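Local structure of uncharacterized protein MJ0690 (Methanocaldococcus jannaschii, 3K32) at residues V9-S14 against I104-T109; V94-A99 against M128-Q133. The protein is of unknown function but is predicted to be a tRNA methyltransferase subunit and, with its HUP-type fold and PP-loop-like motif, probably binds a nucleotide. One frame throughout, in Å; residues are numbered along the deposited sequence.

Interaction 1: residues V9-S14 against I104-T109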
loop_
_atom_site.group_PDB
_atom_site.type_symbol
_atom_site.label_atom_id
_atom_site.label_comp_id
_atom_site.label_asym_id
_atom_site.label_seq_id
_atom_site.Cartn_x
_atom_site.Cartn_y
_atom_site.Cartn_z
ATOM N N VAL B 9 -8.516 12.324 8.260
ATOM C CA VAL B 9 -7.355 12.275 7.398
ATOM C C VAL B 9 -7.608 13.093 6.143
ATOM O O VAL B 9 -8.701 13.097 5.595
ATOM C CB VAL B 9 -7.009 10.849 7.002
ATOM C CG1 VAL B 9 -8.226 10.138 6.457
ATOM C CG2 VAL B 9 -5.902 10.872 5.976
ATOM N N HIS B 10 -6.594 13.806 5.693
ATOM C CA HIS B 10 -6.772 14.706 4.573
ATOM C C HIS B 10 -6.132 14.114 3.326
ATOM O O HIS B 10 -4.928 13.868 3.286
ATOM C CB HIS B 10 -6.242 16.101 4.926
ATOM C CG HIS B 10 -7.037 16.770 6.013
ATOM N ND1 HIS B 10 -6.790 16.551 7.354
ATOM C CD2 HIS B 10 -8.095 17.606 5.955
ATOM C CE1 HIS B 10 -7.657 17.241 8.072
ATOM N NE2 HIS B 10 -8.466 17.886 7.255
ATOM N N VAL B 11 -6.964 13.870 2.322
ATOM C CA VAL B 11 -6.581 13.083 1.164
ATOM C C VAL B 11 -6.477 13.935 -0.093
ATOM O O VAL B 11 -7.482 14.394 -0.626
ATOM C CB VAL B 11 -7.636 12.007 0.882
ATOM C CG1 VAL B 11 -7.135 11.031 -0.183
ATOM C CG2 VAL B 11 -8.029 11.281 2.148
ATOM N N LEU B 12 -5.262 14.137 -0.578
ATOM C CA LEU B 12 -5.093 14.725 -1.896
ATOM C C LEU B 12 -5.918 13.901 -2.858
ATOM O O LEU B 12 -5.859 12.676 -2.853
ATOM C CB LEU B 12 -3.626 14.725 -2.300
ATOM C CG LEU B 12 -2.849 15.827 -1.585
ATOM C CD1 LEU B 12 -1.376 15.486 -1.476
ATOM C CD2 LEU B 12 -3.066 17.149 -2.329
ATOM N N PHE B 13 -6.709 14.572 -3.674
ATOM C CA PHE B 13 -7.740 13.880 -4.421
ATOM C C PHE B 13 -7.908 14.520 -5.798
ATOM O O PHE B 13 -8.068 15.741 -5.912
ATOM C CB PHE B 13 -9.030 13.922 -3.605
ATOM C CG PHE B 13 -10.185 13.190 -4.224
ATOM C CD1 PHE B 13 -10.263 11.806 -4.164
ATOM C CD2 PHE B 13 -11.227 13.894 -4.820
ATOM C CE1 PHE B 13 -11.338 11.137 -4.721
ATOM C CE2 PHE B 13 -12.313 13.226 -5.361
ATOM C CZ PHE B 13 -12.364 11.844 -5.320
ATOM N N SER B 14 -7.852 13.687 -6.837
ATOM C CA SER B 14 -7.908 14.169 -8.221
ATOM C C SER B 14 -9.233 13.820 -8.872
ATOM O O SER B 14 -9.598 14.398 -9.893
ATOM C CB SER B 14 -6.805 13.528 -9.052
ATOM O OG SER B 14 -7.168 12.186 -9.365
ATOM N N ILE B 104 -2.411 14.266 9.515
ATOM C CA ILE B 104 -2.595 12.992 8.816
ATOM C C ILE B 104 -2.922 13.164 7.330
ATOM O O ILE B 104 -4.050 13.448 6.956
ATOM C CB ILE B 104 -3.640 12.093 9.476
ATOM C CG1 ILE B 104 -3.347 11.953 10.971
ATOM C CG2 ILE B 104 -3.650 10.731 8.800
ATOM C CD1 ILE B 104 -4.139 10.859 11.646
ATOM N N LEU B 105 -1.909 12.971 6.491
ATOM C CA LEU B 105 -1.997 13.247 5.068
ATOM C C LEU B 105 -1.992 11.962 4.296
ATOM O O LEU B 105 -1.171 11.081 4.553
ATOM C CB LEU B 105 -0.804 14.078 4.615
ATOM C CG LEU B 105 -1.051 15.551 4.312
ATOM C CD1 LEU B 105 -2.286 16.022 5.052
ATOM C CD2 LEU B 105 0.161 16.366 4.714
ATOM N N ALA B 106 -2.904 11.862 3.339
ATOM C CA ALA B 106 -2.966 10.707 2.460
ATOM C C ALA B 106 -3.005 11.164 1.007
ATOM O O ALA B 106 -3.452 12.284 0.721
ATOM C CB ALA B 106 -4.188 9.861 2.781
ATOM N N ASP B 107 -2.547 10.301 0.094
ATOM C CA ASP B 107 -2.711 10.568 -1.329
ATOM C C ASP B 107 -2.931 9.272 -2.095
ATOM O O ASP B 107 -3.128 8.225 -1.491
ATOM C CB ASP B 107 -1.515 11.337 -1.882
ATOM C CG ASP B 107 -0.249 10.492 -1.932
ATOM O OD1 ASP B 107 -0.360 9.246 -1.967
ATOM O OD2 ASP B 107 0.859 11.077 -1.938
ATOM N N GLY B 108 -2.876 9.349 -3.425
ATOM C CA GLY B 108 -3.271 8.248 -4.295
ATOM C C GLY B 108 -2.128 7.598 -5.043
ATOM O O GLY B 108 -2.329 6.931 -6.070
ATOM N N THR B 109 -0.921 7.795 -4.525
ATOM C CA THR B 109 0.278 7.139 -5.034
ATOM C C THR B 109 0.183 5.613 -4.964
ATOM O O THR B 109 -0.364 5.045 -4.016
ATOM C CB THR B 109 1.505 7.603 -4.265
ATOM O OG1 THR B 109 1.631 9.018 -4.426
ATOM C CG2 THR B 109 2.748 6.933 -4.847
HETATM O O HOH W 1 -5.427 15.426 9.361
#
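His-10 and Leu-105 pair in parallel, as do Val-11 and Ala-106, joining strands 8-12 and 104-106 at the centre of a 3-2-1-4-5 sheet, the doubly wound order of HUP proteins. Three backbone bonds carry the pairing. His-10 N meets Ile-104 O at 2.9 Å in an almost straight bond (176° at the hydrogen). Ala-106 N then reaches His-10 O, and Leu-12 N reaches Ala-106 O on a more bent path (143°). Val-9 and Val-11 turn their own backbone bonds to strand 32-39. Polar bridging at the start of the pair runs through one water, 2.7 Å from His-10 ND1 in the ring plane and accepting from Ile-104 N at 3.2 Å. Apolar contacts divide between the two faces. On the Val-11 face, Val-9 CG2, held anti to its N while CG1 takes the position between N and carbonyl carbon (chi1 51°), lies 3.6 Å from Ile-104 CG2 and also touches Ala-106 CB; helix 17-28 packs here through Leu-26. On the other face Leu-105 CD1 rests 4.0 Å from His-10 CB. Beyond Leu-12 the chains part, and Ser-14 opens an SGGKDS sequence resembling the PP-loop of ATP pyrophosphatases. On the other strand, Asp-107 starts an Asx turn: OD2 bonds Tyr-134 and His-91, while Thr-109 N meets OD1 at 3.0 Å from above the carboxylate plane.

Interaction 2: residues V94-A99 against M128-Q133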
loop_
_atom_site.group_PDB
_atom_site.type_symbol
_atom_site.label_atom_id
_atom_site.label_comp_id
_atom_site.label_asym_id
_atom_site.label_seq_id
_atom_site.Cartn_x
_atom_site.Cartn_y
_atom_site.Cartn_z
ATOM N N VAL B 94 3.707 20.368 -2.615
ATOM C CA VAL B 94 2.397 20.296 -1.997
ATOM C C VAL B 94 2.443 19.587 -0.623
ATOM O O VAL B 94 1.952 20.112 0.374
ATOM C CB VAL B 94 1.377 19.666 -2.948
ATOM C CG1 VAL B 94 0.099 19.316 -2.205
ATOM C CG2 VAL B 94 1.110 20.624 -4.128
ATOM N N LEU B 95 3.064 18.418 -0.549
ATOM C CA LEU B 95 3.155 17.730 0.742
ATOM C C LEU B 95 3.801 18.551 1.885
ATOM O O LEU B 95 3.265 18.592 2.999
ATOM C CB LEU B 95 3.789 16.342 0.586
ATOM C CG LEU B 95 2.865 15.310 -0.093
ATOM C CD1 LEU B 95 3.590 14.010 -0.435
ATOM C CD2 LEU B 95 1.668 15.006 0.765
ATOM N N GLU B 96 4.926 19.215 1.612
ATOM C CA GLU B 96 5.593 20.052 2.628
ATOM C C GLU B 96 4.664 21.122 3.170
ATOM O O GLU B 96 4.605 21.351 4.379
ATOM C CB GLU B 96 6.827 20.769 2.076
ATOM C CG GLU B 96 7.966 19.882 1.687
ATOM C CD GLU B 96 8.641 19.232 2.870
ATOM O OE1 GLU B 96 8.899 19.923 3.875
ATOM O OE2 GLU B 96 8.924 18.021 2.784
ATOM N N ILE B 97 3.970 21.799 2.260
ATOM C CA ILE B 97 3.039 22.856 2.631
ATOM C C ILE B 97 1.866 22.302 3.431
ATOM O O ILE B 97 1.526 22.820 4.485
ATOM C CB ILE B 97 2.502 23.597 1.387
ATOM C CG1 ILE B 97 3.647 24.300 0.638
ATOM C CG2 ILE B 97 1.429 24.598 1.786
ATOM C CD1 ILE B 97 3.208 25.002 -0.641
ATOM N N LEU B 98 1.250 21.248 2.921
ATOM C CA LEU B 98 0.082 20.675 3.572
ATOM C C LEU B 98 0.434 20.048 4.912
ATOM O O LEU B 98 -0.383 20.021 5.826
ATOM C CB LEU B 98 -0.602 19.662 2.651
ATOM C CG LEU B 98 -1.523 20.273 1.584
ATOM C CD1 LEU B 98 -2.588 21.089 2.243
ATOM C CD2 LEU B 98 -0.752 21.173 0.644
ATOM N N ALA B 99 1.665 19.571 5.039
ATOM C CA ALA B 99 2.120 18.962 6.291
ATOM C C ALA B 99 2.234 19.935 7.471
ATOM O O ALA B 99 2.441 19.516 8.596
ATOM C CB ALA B 99 3.435 18.223 6.079
HETATM N N MSE B 128 9.085 12.922 10.320
HETATM C CA MSE B 128 9.799 13.331 11.514
HETATM C C MSE B 128 9.923 14.847 11.631
HETATM O O MSE B 128 9.871 15.393 12.732
HETATM C CB MSE B 128 11.177 12.676 11.578
HETATM C CG MSE B 128 12.036 13.233 12.708
HETATM SE SE MSE B 128 13.807 12.456 12.758
HETATM C CE MSE B 128 13.278 10.572 12.878
ATOM N N ARG B 129 10.086 15.520 10.496
ATOM C CA ARG B 129 10.270 16.962 10.486
ATOM C C ARG B 129 8.961 17.673 10.768
ATOM O O ARG B 129 8.935 18.740 11.382
ATOM C CB ARG B 129 10.824 17.432 9.143
ATOM C CG ARG B 129 12.313 17.144 8.935
ATOM C CD ARG B 129 12.824 17.735 7.617
ATOM N NE ARG B 129 12.145 17.160 6.459
ATOM C CZ ARG B 129 11.248 17.804 5.717
ATOM N NH1 ARG B 129 10.922 19.057 5.998
ATOM N NH2 ARG B 129 10.673 17.198 4.693
ATOM N N LYS B 130 7.869 17.083 10.311
ATOM C CA LYS B 130 6.584 17.756 10.391
ATOM C C LYS B 130 5.723 17.136 11.474
ATOM O O LYS B 130 4.630 17.611 11.751
ATOM C CB LYS B 130 5.867 17.672 9.046
ATOM C CG LYS B 130 6.682 18.220 7.897
ATOM C CD LYS B 130 6.703 19.723 7.890
ATOM C CE LYS B 130 7.273 20.257 6.566
ATOM N NZ LYS B 130 7.356 21.744 6.535
ATOM N N ASN B 131 6.237 16.083 12.097
ATOM C CA ASN B 131 5.480 15.339 13.090
ATOM C C ASN B 131 4.139 14.930 12.549
ATOM O O ASN B 131 3.101 15.269 13.103
ATOM C CB ASN B 131 5.258 16.153 14.350
ATOM C CG ASN B 131 4.554 15.360 15.400
ATOM O OD1 ASN B 131 4.650 14.149 15.416
ATOM N ND2 ASN B 131 3.823 16.028 16.263
ATOM N N ILE B 132 4.175 14.180 11.462
ATOM C CA ILE B 132 2.985 13.909 10.692
ATOM C C ILE B 132 2.916 12.441 10.266
ATOM O O ILE B 132 3.939 11.732 10.249
ATOM C CB ILE B 132 2.971 14.861 9.478
ATOM C CG1 ILE B 132 1.890 15.918 9.651
ATOM C CG2 ILE B 132 2.861 14.121 8.165
ATOM C CD1 ILE B 132 1.612 16.619 8.374
ATOM N N GLN B 133 1.704 11.981 9.977
ATOM C CA GLN B 133 1.501 10.653 9.408
ATOM C C GLN B 133 1.186 10.817 7.940
ATOM O O GLN B 133 0.288 11.571 7.577
ATOM C CB GLN B 133 0.352 9.905 10.087
ATOM C CG GLN B 133 0.718 9.195 11.374
ATOM C CD GLN B 133 -0.462 8.438 11.957
ATOM O OE1 GLN B 133 -1.074 8.872 12.925
ATOM N NE2 GLN B 133 -0.792 7.310 11.358
#
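Glu-96 and Arg-129 meet end-on, carboxylate and guanidinium nearly coplanar (16° apart). Arg-129 NH2 donates to Glu-96 OE2 at 2.7 Å and NH1 to OE1 at 3.1 Å, each oxygen using its syn lone pair and lying in the guanidinium plane. This two-nitrogen grip fixes the rotation of the two planes against each other, and Arg-129 NE is tied back to Ser-125. A bend at chi2 (-69°) swings the Glu-96 carboxylate across to the arginine. Lys-130 crosses Glu-96 at about a right angle, its NZ 3.6 Å from OE1 in a longer salt bridge, with Asp-100 as a second partner. The contact joins the C-terminal turns of helices 84-98 and 120-130, the latter being the helix of the beta-alpha-beta crossover from strand 104-106 to strand 133-135. With an alanine in place of Glu-96, NH1 and NH2 of Arg-129 would probably lose their carboxylate, leaving the NE bond to Ser-125, and Lys-130 would keep Asp-100. Beneath the charges, Ala-99 CB points at the second segment and packs 3.7 Å from Lys-130 CG, whose aliphatic chain runs over it. Asn-131, with positive phi, leaves the helical conformation, and Ile-132 then sets CD1 close over the Ala-99 backbone and CB, 3.3 Å from CB.

In the fold
Interaction 1 lies in the core, its centre about 7 Å from the chain centre, and interaction 2 nearer the surface, about 16 Å out; their own centres are about 12 Å apart. The first is strand pairing by backbone bonds, with mostly aliphatic side chains on the two faces of the sheet; the second joins two helix ends through charged side chains over a thin apolar base. Strand 104-106 belongs to interaction 1, and the helices of interaction 2 flank it in the chain, 84-98 before and 120-130 after. Leu-105 links the two, its CD2 packing 3.6 Å from Ala-99 N and its N probably bonding Gln-133 O, which extends the sheet to strand 133-135. Leu-12 likewise touches Leu-95, so helix 84-98 packs on both central strands.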